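Local coordinates for 2,3-dehydroadipyl-CoA hydratase (Escherichia coli, PDB 4FZW), which catalyses the reversible hydration of 2,3-dehydroadipyl-CoA to 3-hydroxyadipyl-CoA in the phenylacetate degradation pathway, at residues B[207-210]-B[211-215]; B[226-229]-B[230-233]; B[240-243]-B[244-248]. One frame throughout, in Å; residues are numbered along the deposited sequence.

The three contacts lie in series on the last three helices of the chain, 202-214, 220-235 and 239-248. Interactions 1 and 2 touch, with centres about 10 Å apart. CD1 of L230 packs 3.6 Å from N of A211, so one helix lies against the next. Interaction 3 stands further out. Its centre is about 19 Å from that of interaction 2 and about 22 Å from that of interaction 1. Its nearest atoms stay about 6 Å from interaction 2 and about 10 Å from interaction 1. All three reach another subunit of the 12-chain assembly. A glycerol, probably from the crystallisation liquor, lies about 4 Å from the side chain of F231 in interaction 2.

Interaction 1. Residues B[207-210]-B[211-215]; sequences AAKQ and ALRQS
The amide of Q210 and the guanidinium of R213 stand almost square to each other, with their planes 88° apart. OE1 of Q210 comes to the guanidinium at a slant and lies 3.4 Å from NH2 of R213. The same oxygen is 3.5 Å from CD of R213, so it sits beside the bend of the arginine chain as well as near its head. The Q210 chain explains this approach. Its CG is anti to the backbone N (chi1 -177°), and the turn at chi2 then swings the amide along the helix toward R213. One turn on, CG of Q214 packs 3.3 Å from the carbonyl O of Q210.

K209 and R213 are four residues apart and meet through their aliphatic parts, with CE of K209 4.1 Å from CD of R213. The lysine chain is extended and carries its charge away into the subunit. There NZ forms a salt bridge with D118 and hydrogen bonds to the carbonyls of K96 and F94. These partners probably offset its nearness to the R213 guanidinium.

L212 lies on another side of the helix, and its CG is 3.4 Å from O of A208. Backbone bonds join residues four apart, such as R213 N to K209 O at 2.8 Å and A211 N to A207 O at 3.1 Å. The small A207 packs on L234 of helix 220-235. A211 and L212 meet T144 of a second subunit, where NE2 of Q145 donates to O of A211.

This is i to i+3 and i to i+4 packing within an alpha-helix, here helix 202-214 of the crotonase fold. Its A207, A211 and L212 are buried against helix 220-235 or a second subunit, while Q210 and R213 stay partly exposed.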
loop_
_atom_site.group_PDB
_atom_site.type_symbol
_atom_site.label_atom_id
_atom_site.label_comp_id
_atom_site.label_asym_id
_atom_site.label_seq_id
_atom_site.Cartn_x
_atom_site.Cartn_y
_atom_site.Cartn_z
ATOM N N ALA B 207 -20.257 -11.276 2.637
ATOM C CA ALA B 207 -18.880 -11.755 2.479
ATOM C C ALA B 207 -18.255 -11.311 1.149
ATOM O O ALA B 207 -17.159 -10.749 1.129
ATOM C CB ALA B 207 -18.817 -13.277 2.596
ATOM N N ALA B 208 -18.939 -11.593 0.046
ATOM C CA ALA B 208 -18.395 -11.333 -1.277
ATOM C C ALA B 208 -18.202 -9.842 -1.487
ATOM O O ALA B 208 -17.200 -9.416 -2.075
ATOM C CB ALA B 208 -19.320 -11.890 -2.340
ATOM N N LYS B 209 -19.164 -9.051 -1.011
ATOM C CA LYS B 209 -19.066 -7.603 -1.140
ATOM C C LYS B 209 -17.828 -7.080 -0.419
ATOM O O LYS B 209 -17.071 -6.266 -0.955
ATOM C CB LYS B 209 -20.315 -6.897 -0.609
ATOM C CG LYS B 209 -20.380 -5.437 -1.046
ATOM C CD LYS B 209 -21.437 -4.629 -0.292
ATOM C CE LYS B 209 -21.138 -3.150 -0.464
ATOM N NZ LYS B 209 -22.300 -2.258 -0.220
ATOM N N GLN B 210 -17.627 -7.567 0.802
ATOM C CA GLN B 210 -16.515 -7.129 1.643
ATOM C C GLN B 210 -15.182 -7.390 0.947
ATOM O O GLN B 210 -14.326 -6.512 0.897
ATOM C CB GLN B 210 -16.584 -7.817 3.002
ATOM C CG GLN B 210 -15.482 -7.353 3.970
ATOM C CD GLN B 210 -15.521 -5.852 4.256
ATOM O OE1 GLN B 210 -16.404 -5.130 3.775
ATOM N NE2 GLN B 210 -14.559 -5.379 5.045
ATOM N N ALA B 211 -15.036 -8.590 0.382
ATOM C CA ALA B 211 -13.904 -8.907 -0.488
ATOM C C ALA B 211 -13.740 -7.914 -1.630
ATOM O O ALA B 211 -12.620 -7.557 -1.961
ATOM C CB ALA B 211 -14.017 -10.325 -1.044
ATOM N N LEU B 212 -14.844 -7.476 -2.239
ATOM C CA LEU B 212 -14.754 -6.504 -3.328
ATOM C C LEU B 212 -14.304 -5.120 -2.846
ATOM O O LEU B 212 -13.481 -4.474 -3.509
ATOM C CB LEU B 212 -16.069 -6.403 -4.115
ATOM C CG LEU B 212 -16.514 -7.627 -4.925
ATOM C CD1 LEU B 212 -18.050 -7.674 -5.102
ATOM C CD2 LEU B 212 -15.789 -7.699 -6.271
ATOM N N ARG B 213 -14.846 -4.660 -1.715
ATOM C CA ARG B 213 -14.419 -3.380 -1.128
ATOM C C ARG B 213 -12.927 -3.377 -0.768
ATOM O O ARG B 213 -12.236 -2.378 -0.945
ATOM C CB ARG B 213 -15.228 -3.056 0.127
ATOM C CG ARG B 213 -16.739 -3.014 -0.077
ATOM C CD ARG B 213 -17.453 -2.947 1.264
ATOM N NE ARG B 213 -17.084 -1.762 2.030
ATOM C CZ ARG B 213 -17.546 -1.484 3.243
ATOM N NH1 ARG B 213 -17.156 -0.374 3.866
ATOM N NH2 ARG B 213 -18.391 -2.320 3.834
ATOM N N GLN B 214 -12.430 -4.500 -0.265
ATOM C CA GLN B 214 -11.045 -4.561 0.175
ATOM C C GLN B 214 -10.070 -4.614 -0.993
ATOM O O GLN B 214 -8.906 -4.241 -0.839
ATOM C CB GLN B 214 -10.808 -5.739 1.127
ATOM C CG GLN B 214 -11.586 -5.652 2.457
ATOM C CD GLN B 214 -11.239 -4.418 3.252
ATOM O OE1 GLN B 214 -12.056 -3.509 3.381
ATOM N NE2 GLN B 214 -10.025 -4.385 3.815
ATOM N N SER B 215 -10.535 -5.072 -2.154
ATOM C CA SER B 215 -9.682 -5.102 -3.337
ATOM C C SER B 215 -9.167 -3.690 -3.674
ATOM O O SER B 215 -8.102 -3.527 -4.284
ATOM C CB SER B 215 -10.412 -5.738 -4.531
ATOM O OG SER B 215 -11.563 -4.996 -4.881
#

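Interaction 2. Residues B[226-229]-B[230-233]; sequences QERQ and LFTL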
loop_
_atom_site.group_PDB
_atom_site.type_symbol
_atom_site.label_atom_id
_atom_site.label_comp_id
_atom_site.label_asym_id
_atom_site.label_seq_id
_atom_site.Cartn_x
_atom_site.Cartn_y
_atom_site.Cartn_z
ATOM N N GLN B 226 -7.010 -12.187 2.040
ATOM C CA GLN B 226 -8.263 -11.686 2.614
ATOM C C GLN B 226 -9.516 -12.419 2.044
ATOM O O GLN B 226 -10.451 -12.786 2.784
ATOM C CB GLN B 226 -8.321 -10.160 2.402
ATOM C CG GLN B 226 -9.517 -9.434 2.985
ATOM C CD GLN B 226 -9.113 -8.228 3.842
ATOM O OE1 GLN B 226 -8.609 -8.380 4.949
ATOM N NE2 GLN B 226 -9.340 -7.031 3.330
ATOM N N GLU B 227 -9.522 -12.643 0.730
ATOM C CA GLU B 227 -10.609 -13.388 0.083
ATOM C C GLU B 227 -10.745 -14.767 0.739
ATOM O O GLU B 227 -11.865 -15.265 0.934
ATOM C CB GLU B 227 -10.353 -13.537 -1.416
ATOM C CG GLU B 227 -11.405 -14.361 -2.146
ATOM C CD GLU B 227 -11.079 -14.608 -3.619
ATOM O OE1 GLU B 227 -10.525 -15.686 -3.924
ATOM O OE2 GLU B 227 -11.390 -13.743 -4.476
ATOM N N ARG B 228 -9.611 -15.374 1.091
ATOM C CA ARG B 228 -9.623 -16.728 1.637
ATOM C C ARG B 228 -10.204 -16.813 3.043
ATOM O O ARG B 228 -10.890 -17.768 3.371
ATOM C CB ARG B 228 -8.230 -17.358 1.582
ATOM C CG ARG B 228 -7.836 -17.761 0.167
ATOM C CD ARG B 228 -8.863 -18.700 -0.398
ATOM N NE ARG B 228 -9.024 -19.872 0.453
ATOM C CZ ARG B 228 -9.794 -20.921 0.164
ATOM N NH1 ARG B 228 -10.490 -20.950 -0.963
ATOM N NH2 ARG B 228 -9.871 -21.952 1.003
ATOM N N GLN B 229 -9.938 -15.819 3.884
ATOM C CA GLN B 229 -10.498 -15.830 5.240
ATOM C C GLN B 229 -11.995 -15.549 5.234
ATOM O O GLN B 229 -12.733 -16.099 6.052
ATOM C CB GLN B 229 -9.736 -14.907 6.197
ATOM C CG GLN B 229 -9.461 -13.545 5.680
ATOM C CD GLN B 229 -8.181 -12.957 6.248
ATOM O OE1 GLN B 229 -7.137 -13.595 6.254
ATOM N NE2 GLN B 229 -8.262 -11.736 6.726
ATOM N N LEU B 230 -12.442 -14.725 4.284
ATOM C CA LEU B 230 -13.875 -14.517 4.052
ATOM C C LEU B 230 -14.521 -15.780 3.502
ATOM O O LEU B 230 -15.574 -16.207 3.975
ATOM C CB LEU B 230 -14.100 -13.363 3.074
ATOM C CG LEU B 230 -13.881 -11.983 3.686
ATOM C CD1 LEU B 230 -13.557 -10.944 2.590
ATOM C CD2 LEU B 230 -15.071 -11.577 4.573
ATOM N N PHE B 231 -13.895 -16.366 2.494
ATOM C CA PHE B 231 -14.386 -17.604 1.915
ATOM C C PHE B 231 -14.560 -18.654 3.019
ATOM O O PHE B 231 -15.632 -19.232 3.191
ATOM C CB PHE B 231 -13.404 -18.084 0.852
ATOM C CG PHE B 231 -13.762 -19.393 0.246
ATOM C CD1 PHE B 231 -14.566 -19.448 -0.901
ATOM C CD2 PHE B 231 -13.299 -20.583 0.807
ATOM C CE1 PHE B 231 -14.921 -20.673 -1.472
ATOM C CE2 PHE B 231 -13.644 -21.814 0.235
ATOM C CZ PHE B 231 -14.463 -21.852 -0.922
ATOM N N THR B 232 -13.501 -18.887 3.779
ATOM C CA THR B 232 -13.542 -19.860 4.862
ATOM C C THR B 232 -14.697 -19.559 5.820
ATOM O O THR B 232 -15.384 -20.458 6.298
ATOM C CB THR B 232 -12.199 -19.891 5.625
ATOM O OG1 THR B 232 -11.137 -20.164 4.697
ATOM C CG2 THR B 232 -12.223 -20.976 6.703
ATOM N N LEU B 233 -14.901 -18.280 6.092
ATOM C CA LEU B 233 -16.007 -17.840 6.924
ATOM C C LEU B 233 -17.314 -18.483 6.488
ATOM O O LEU B 233 -18.064 -19.006 7.303
ATOM C CB LEU B 233 -16.112 -16.319 6.852
ATOM C CG LEU B 233 -17.220 -15.583 7.605
ATOM C CD1 LEU B 233 -16.602 -14.626 8.601
ATOM C CD2 LEU B 233 -18.112 -14.830 6.620
#
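Segments 226-229 and 230-233 run on as one alpha-helix, part of helix 220-235 in this crotonase-fold enzyme, and are joined by i to i+4 backbone bonds. L230 N donates to Q226 O at 3.2 Å, and F231 N to E227 O at 2.8 Å. L233 N donates to Q229 O at 3.1 Å.

Among the side chains, R228 and F231 lie side by side and point the same way. The R228 chain bends at chi2 and chi3, which brings its guanidinium over one face of the F231 ring, offset toward the rim. The two planes are 29° apart, and NH1 of R228 is 3.3 Å from CD2 of F231. NH1 also donates to the carbonyl of G140 of a second subunit, which helps fix the group over the ring. E227 turns to the same subunit. Its two carboxylate oxygens accept from the backbone N atoms of G142 and T144 there.

On the side facing a third subunit, Q229 packs on L230 and T232 on L233 of that subunit, and each of these contacts is returned.

The T232 hydroxyl turns back to its own helix. R228 O accepts from both T232 OG1, at 2.7 Å, and T232 N, at 2.9 Å, and the two donors approach from opposite faces of the carbonyl plane.

Interaction 3. Residues B[240-243]-B[244-248]; sequences RHEG and ISAFL
Residues 240-248 form a single helical run, with S245 N bonded to H241 O at 3.0 Å, A246 N to E242 O at 2.9 Å, and F247 N only weakly to G243 O.

I244 packs on the carbonyls of the preceding turn. Its CG1 sits between the backbone N and the carbonyl carbon (chi1 66°). This puts CG1 3.4 Å from O of R240 and 3.7 Å from O of H241. CB of S245 lies oblique to the H241 imidazole, at a loose 4.5 Å from its ND1. E242 bends at chi2, and its OE2 lies 4.3 Å from CB of A246. That carboxylate oxygen is held by a salt bridge to R251, whose side chain also packs on A246. R240 leads away from 244-248, and its NH2 donates to the carbonyl of A235, before the start of this helix.

I244 and F247 both pack on L135 of a second subunit, and R240 on I137 of that subunit. The arrangement is ordinary i to i+4 packing on the last helix of the crotonase-fold chain, helix 239-248, which lies against a neighbouring subunit.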
loop_
_atom_site.group_PDB
_atom_site.type_symbol
_atom_site.label_atom_id
_atom_site.label_comp_id
_atom_site.label_asym_id
_atom_site.label_seq_id
_atom_site.Cartn_x
_atom_site.Cartn_y
_atom_site.Cartn_z
ATOM N N ARG B 240 -24.386 -22.196 3.703
ATOM C CA ARG B 240 -23.561 -22.782 2.658
ATOM C C ARG B 240 -24.031 -24.188 2.335
ATOM O O ARG B 240 -23.882 -24.674 1.218
ATOM C CB ARG B 240 -22.097 -22.819 3.019
ATOM C CG ARG B 240 -21.286 -23.503 1.937
ATOM C CD ARG B 240 -19.825 -23.554 2.282
ATOM N NE ARG B 240 -19.621 -24.218 3.554
ATOM C CZ ARG B 240 -19.164 -25.453 3.676
ATOM N NH1 ARG B 240 -18.858 -26.143 2.589
ATOM N NH2 ARG B 240 -19.010 -25.995 4.882
ATOM N N HIS B 241 -24.591 -24.838 3.340
ATOM C CA HIS B 241 -25.125 -26.177 3.199
ATOM C C HIS B 241 -26.436 -26.113 2.414
ATOM O O HIS B 241 -26.691 -26.940 1.537
ATOM C CB HIS B 241 -25.347 -26.775 4.592
ATOM C CG HIS B 241 -25.990 -28.121 4.591
ATOM N ND1 HIS B 241 -27.361 -28.298 4.492
ATOM C CD2 HIS B 241 -25.466 -29.368 4.689
ATOM C CE1 HIS B 241 -27.639 -29.585 4.523
ATOM N NE2 HIS B 241 -26.512 -30.257 4.641
ATOM N N GLU B 242 -27.249 -25.107 2.721
ATOM C CA GLU B 242 -28.550 -24.947 2.092
ATOM C C GLU B 242 -28.399 -24.572 0.621
ATOM O O GLU B 242 -29.132 -25.076 -0.239
ATOM C CB GLU B 242 -29.376 -23.886 2.831
ATOM C CG GLU B 242 -30.788 -23.693 2.294
ATOM C CD GLU B 242 -31.615 -24.967 2.345
ATOM O OE1 GLU B 242 -31.285 -25.861 3.154
ATOM O OE2 GLU B 242 -32.590 -25.076 1.575
ATOM N N GLY B 243 -27.439 -23.691 0.345
ATOM C CA GLY B 243 -27.203 -23.194 -0.996
ATOM C C GLY B 243 -26.885 -24.289 -1.994
ATOM O O GLY B 243 -27.470 -24.341 -3.081
ATOM N N ILE B 244 -25.956 -25.168 -1.630
ATOM C CA ILE B 244 -25.537 -26.226 -2.541
ATOM C C ILE B 244 -26.469 -27.436 -2.486
ATOM O O ILE B 244 -26.588 -28.178 -3.459
ATOM C CB ILE B 244 -24.088 -26.662 -2.287
ATOM C CG1 ILE B 244 -23.963 -27.313 -0.922
ATOM C CG2 ILE B 244 -23.151 -25.467 -2.399
ATOM C CD1 ILE B 244 -22.738 -28.159 -0.793
ATOM N N SER B 245 -27.122 -27.634 -1.345
ATOM C CA SER B 245 -28.143 -28.668 -1.221
ATOM C C SER B 245 -29.307 -28.387 -2.170
ATOM O O SER B 245 -29.686 -29.244 -2.959
ATOM C CB SER B 245 -28.636 -28.770 0.224
ATOM O OG SER B 245 -29.854 -29.490 0.309
ATOM N N ALA B 246 -29.856 -27.178 -2.104
ATOM C CA ALA B 246 -30.959 -26.789 -2.982
ATOM C C ALA B 246 -30.540 -26.721 -4.447
ATOM O O ALA B 246 -31.384 -26.767 -5.336
ATOM C CB ALA B 246 -31.566 -25.456 -2.539
ATOM N N PHE B 247 -29.241 -26.605 -4.698
ATOM C CA PHE B 247 -28.733 -26.580 -6.066
ATOM C C PHE B 247 -28.545 -27.998 -6.619
ATOM O O PHE B 247 -28.899 -28.273 -7.766
ATOM C CB PHE B 247 -27.423 -25.781 -6.157
ATOM C CG PHE B 247 -26.702 -25.948 -7.464
ATOM C CD1 PHE B 247 -26.961 -25.092 -8.523
ATOM C CD2 PHE B 247 -25.780 -26.972 -7.641
ATOM C CE1 PHE B 247 -26.306 -25.248 -9.743
ATOM C CE2 PHE B 247 -25.123 -27.135 -8.842
ATOM C CZ PHE B 247 -25.383 -26.273 -9.900
ATOM N N LEU B 248 -27.998 -28.893 -5.797
ATOM C CA LEU B 248 -27.740 -30.274 -6.214
ATOM C C LEU B 248 -29.020 -31.101 -6.315
ATOM O O LEU B 248 -29.139 -31.979 -7.174
ATOM C CB LEU B 248 -26.724 -30.960 -5.289
ATOM C CG LEU B 248 -25.275 -30.478 -5.393
ATOM C CD1 LEU B 248 -24.376 -31.260 -4.448
ATOM C CD2 LEU B 248 -24.777 -30.586 -6.824
#